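Local coordinates for interleukin-1beta (Gallus gallus, PDB 2WRY), which probably acts as a secreted inflammatory cytokine that binds the interleukin-1 receptor, this chain being the beta-trefoil part of a longer protein, at residues P129-L137 with T146-Y157. Residues are numbered along the deposited sequence; the frame is centred on the assembly and turned at random.
Sequences PGWFICTSL and TNQPDQVNIATY
Two antiparallel hydrogen-bonded pairs, Phe132 with Thr146 and Thr135 with Ile154, join residues 129-137 to residues 146-157, the loop between strands 144-146 and 157-160 with a strand residue at each end, a worked example of one short stretch of chain pairing with both limbs of a loop. At the second pair Thr135 N meets Ile154 O at 2.8 Å, nearly straight and in the carbonyl plane. Packing is tight on the inner side. Pro149 CB sits off-centre over the Phe132 ring, and Pro149 CG comes 3.6 Å from Phe132 CD2, while the ring turns its edge to Thr146 O. Tyr157 crosses Ile133 at about a right angle; its OH gives a weak hydrogen bond to Ile133 O, which lies in the ring plane.

The loop's own shape is held by separate bonds: Asn153 OD1 accepts from Asp150 N, Gln151 N closes the type II turn on Gln148 O, and Asn153 ND2 reaches the same oxygen from the opposite face.

The outer side is more open to solvent. The Asn147 amide stacks 28° from the Trp131 ring plane, and Asn147 CB sits 3.8 Å from the centroid of the five-membered ring of Trp131, over its face. Trp131 CG, anti to its carbonyl carbon (chi1 -69°), lets the indole lie alongside Asn147. With an alanine at Trp131 the Asn147 amide is likely to lose the indole it stacks on and be freer to turn. Water 1 joins Gly130 O to Asn147 O, and exposed Leu137 and Val152 meet loosely at the far end, with Leu137 CD1 3.9 Å from Val152 CG1.

In the beta-trefoil, strand 120-125 borders the inner side: Trp131, Ile133 and Tyr157 bond to its backbone, and Arg122 makes a cation-pi contact with Phe132. Thr135 OG1 bonds to Asp16, tying the contact to strand 4-16.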
loop_
_atom_site.group_PDB
_atom_site.type_symbol
_atom_site.label_atom_id
_atom_site.label_comp_id
_atom_site.label_asym_id
_atom_site.label_seq_id
_atom_site.Cartn_x
_atom_site.Cartn_y
_atom_site.Cartn_z
ATOM N N PRO A 129 0.884 13.256 3.613
ATOM C CA PRO A 129 1.920 13.528 2.618
ATOM C C PRO A 129 3.321 13.427 3.237
ATOM O O PRO A 129 3.520 13.822 4.409
ATOM C CB PRO A 129 1.614 14.966 2.141
ATOM C CG PRO A 129 0.244 15.283 2.616
ATOM C CD PRO A 129 -0.158 14.306 3.660
ATOM N N GLY A 130 4.271 12.860 2.472
ATOM C CA GLY A 130 5.610 12.647 3.003
ATOM C C GLY A 130 5.801 11.304 3.665
ATOM O O GLY A 130 6.933 10.927 3.997
ATOM N N TRP A 131 4.699 10.557 3.823
ATOM C CA TRP A 131 4.737 9.196 4.374
ATOM C C TRP A 131 4.496 8.159 3.291
ATOM O O TRP A 131 3.612 8.324 2.436
ATOM C CB TRP A 131 3.713 9.040 5.510
ATOM C CG TRP A 131 4.148 9.857 6.693
ATOM C CD1 TRP A 131 4.104 11.230 6.824
ATOM C CD2 TRP A 131 4.686 9.351 7.916
ATOM N NE1 TRP A 131 4.613 11.602 8.055
ATOM C CE2 TRP A 131 4.971 10.463 8.741
ATOM C CE3 TRP A 131 4.961 8.068 8.388
ATOM C CZ2 TRP A 131 5.532 10.316 10.010
ATOM C CZ3 TRP A 131 5.534 7.915 9.614
ATOM C CH2 TRP A 131 5.797 9.044 10.439
ATOM N N PHE A 132 5.330 7.135 3.327
ATOM C CA PHE A 132 5.373 6.119 2.287
ATOM C C PHE A 132 5.250 4.726 2.847
ATOM O O PHE A 132 5.755 4.428 3.939
ATOM C CB PHE A 132 6.711 6.196 1.523
ATOM C CG PHE A 132 6.926 7.476 0.762
ATOM C CD1 PHE A 132 6.790 7.517 -0.612
ATOM C CD2 PHE A 132 7.312 8.645 1.427
ATOM C CE1 PHE A 132 6.990 8.719 -1.321
ATOM C CE2 PHE A 132 7.537 9.833 0.707
ATOM C CZ PHE A 132 7.392 9.857 -0.657
ATOM N N ILE A 133 4.581 3.854 2.091
ATOM C CA ILE A 133 4.451 2.462 2.522
ATOM C C ILE A 133 5.828 1.799 2.517
ATOM O O ILE A 133 6.578 1.902 1.527
ATOM C CB ILE A 133 3.490 1.647 1.623
ATOM C CG1 ILE A 133 2.086 2.275 1.617
ATOM C CG2 ILE A 133 3.490 0.171 2.087
ATOM C CD1 ILE A 133 1.106 1.537 0.744
ATOM N N CYS A 134 6.180 1.160 3.618
ATOM C CA CYS A 134 7.518 0.574 3.718
ATOM C C CYS A 134 7.551 -0.794 4.366
ATOM O O CYS A 134 6.656 -1.186 5.111
ATOM C CB CYS A 134 8.480 1.507 4.473
ATOM S SG CYS A 134 8.007 1.734 6.203
ATOM N N THR A 135 8.608 -1.528 4.055
ATOM C CA THR A 135 8.880 -2.787 4.734
ATOM C C THR A 135 10.179 -2.674 5.520
ATOM O O THR A 135 11.021 -1.802 5.266
ATOM C CB THR A 135 8.992 -3.963 3.729
ATOM O OG1 THR A 135 10.145 -3.781 2.900
ATOM C CG2 THR A 135 7.708 -4.050 2.885
ATOM N N SER A 136 10.341 -3.575 6.470
ATOM C CA SER A 136 11.559 -3.634 7.235
ATOM C C SER A 136 12.644 -4.261 6.378
ATOM O O SER A 136 12.356 -4.982 5.432
ATOM C CB SER A 136 11.302 -4.520 8.446
ATOM O OG SER A 136 12.470 -4.686 9.207
ATOM N N LEU A 137 13.903 -4.001 6.716
ATOM C CA LEU A 137 15.013 -4.762 6.121
ATOM C C LEU A 137 14.999 -6.221 6.571
ATOM O O LEU A 137 15.520 -7.096 5.860
ATOM C CB LEU A 137 16.352 -4.134 6.506
ATOM C CG LEU A 137 16.569 -2.639 6.211
ATOM C CD1 LEU A 137 17.968 -2.165 6.642
ATOM C CD2 LEU A 137 16.340 -2.329 4.756
ATOM N N THR A 146 6.433 5.315 6.638
ATOM C CA THR A 146 7.621 6.036 7.101
ATOM C C THR A 146 7.737 7.390 6.411
ATOM O O THR A 146 7.390 7.524 5.235
ATOM C CB THR A 146 8.940 5.249 6.779
ATOM O OG1 THR A 146 10.071 5.971 7.290
ATOM C CG2 THR A 146 9.126 5.032 5.272
ATOM N N ASN A 147 8.256 8.384 7.150
ATOM C CA ASN A 147 8.614 9.710 6.551
ATOM C C ASN A 147 10.135 9.720 6.133
ATOM O O ASN A 147 10.699 10.774 5.792
ATOM C CB ASN A 147 8.225 10.924 7.345
ATOM C CG ASN A 147 8.769 10.919 8.781
ATOM O OD1 ASN A 147 9.531 9.939 9.145
ATOM N ND2 ASN A 147 8.404 11.968 9.607
ATOM N N GLN A 148 10.777 8.562 6.225
ATOM C CA GLN A 148 12.160 8.416 5.754
ATOM C C GLN A 148 12.233 7.237 4.726
ATOM O O GLN A 148 12.870 6.229 5.013
ATOM C CB GLN A 148 13.103 8.142 6.927
ATOM C CG GLN A 148 13.155 9.271 7.989
ATOM C CD GLN A 148 14.194 8.955 9.036
ATOM O OE1 GLN A 148 14.076 7.987 9.766
ATOM N NE2 GLN A 148 15.237 9.748 9.075
ATOM N N PRO A 149 11.548 7.377 3.583
ATOM C CA PRO A 149 11.438 6.231 2.626
ATOM C C PRO A 149 12.816 5.738 2.177
ATOM O O PRO A 149 13.646 6.524 1.762
ATOM C CB PRO A 149 10.662 6.840 1.449
ATOM C CG PRO A 149 10.875 8.375 1.580
ATOM C CD PRO A 149 10.842 8.571 3.078
ATOM N N ASP A 150 13.022 4.435 2.305
ATOM C CA ASP A 150 14.244 3.762 1.798
ATOM C C ASP A 150 15.468 4.013 2.677
ATOM O O ASP A 150 16.601 3.703 2.256
ATOM C CB ASP A 150 14.520 4.152 0.331
ATOM C CG ASP A 150 13.485 3.562 -0.633
ATOM O OD1 ASP A 150 13.292 2.349 -0.535
ATOM O OD2 ASP A 150 12.892 4.326 -1.430
ATOM N N GLN A 151 15.234 4.572 3.889
ATOM C CA GLN A 151 16.320 4.853 4.839
ATOM C C GLN A 151 16.188 3.901 6.021
ATOM O O GLN A 151 15.394 4.144 6.948
ATOM C CB GLN A 151 16.287 6.302 5.291
ATOM C CG GLN A 151 17.537 6.718 6.064
ATOM C CD GLN A 151 17.616 8.224 6.334
ATOM O OE1 GLN A 151 16.815 9.014 5.829
ATOM N NE2 GLN A 151 18.608 8.619 7.123
ATOM N N VAL A 152 16.935 2.803 5.971
ATOM C CA VAL A 152 16.827 1.687 6.942
ATOM C C VAL A 152 15.424 1.074 6.946
ATOM O O VAL A 152 14.882 0.625 7.965
ATOM C CB VAL A 152 17.297 2.071 8.386
ATOM C CG1 VAL A 152 17.644 0.819 9.172
ATOM C CG2 VAL A 152 18.487 3.011 8.339
ATOM N N ASN A 153 14.850 1.084 5.756
ATOM C CA ASN A 153 13.611 0.362 5.419
ATOM C C ASN A 153 13.584 0.300 3.895
ATOM O O ASN A 153 14.456 0.888 3.214
ATOM C CB ASN A 153 12.364 1.102 5.945
ATOM C CG ASN A 153 12.222 2.494 5.357
ATOM O OD1 ASN A 153 11.946 2.651 4.175
ATOM N ND2 ASN A 153 12.419 3.524 6.202
ATOM N N ILE A 154 12.592 -0.390 3.348
ATOM C CA ILE A 154 12.453 -0.452 1.896
ATOM C C ILE A 154 11.102 0.184 1.570
ATOM O O ILE A 154 10.074 -0.238 2.100
ATOM C CB ILE A 154 12.506 -1.894 1.390
ATOM C CG1 ILE A 154 13.919 -2.465 1.609
ATOM C CG2 ILE A 154 12.097 -1.956 -0.074
ATOM C CD1 ILE A 154 13.939 -3.953 1.588
ATOM N N ALA A 155 11.106 1.184 0.698
ATOM C CA ALA A 155 9.857 1.850 0.301
ATOM C C ALA A 155 9.675 1.776 -1.228
ATOM O O ALA A 155 8.877 2.503 -1.788
ATOM C CB ALA A 155 9.808 3.315 0.802
ATOM N N THR A 156 10.403 0.855 -1.852
ATOM C CA THR A 156 10.446 0.697 -3.307
ATOM C C THR A 156 10.000 -0.722 -3.646
ATOM O O THR A 156 10.500 -1.702 -3.038
ATOM C CB THR A 156 11.894 0.927 -3.858
ATOM O OG1 THR A 156 12.368 2.234 -3.470
ATOM C CG2 THR A 156 11.916 0.814 -5.389
ATOM N N TYR A 157 9.094 -0.804 -4.626
ATOM C CA TYR A 157 8.409 -2.063 -4.997
ATOM C C TYR A 157 8.487 -2.310 -6.481
ATOM O O TYR A 157 8.705 -1.401 -7.284
ATOM C CB TYR A 157 6.913 -2.018 -4.559
ATOM C CG TYR A 157 6.774 -1.771 -3.082
ATOM C CD1 TYR A 157 6.843 -2.832 -2.143
ATOM C CD2 TYR A 157 6.685 -0.468 -2.604
ATOM C CE1 TYR A 157 6.802 -2.584 -0.753
ATOM C CE2 TYR A 157 6.649 -0.212 -1.231
ATOM C CZ TYR A 157 6.714 -1.250 -0.318
ATOM O OH TYR A 157 6.647 -0.951 1.030
HETATM O O HOH W 1 9.273 12.377 3.886
HETATM O O HOH W 2 6.428 3.409 -0.887
HETATM O O HOH W 3 14.325 -2.015 8.821
#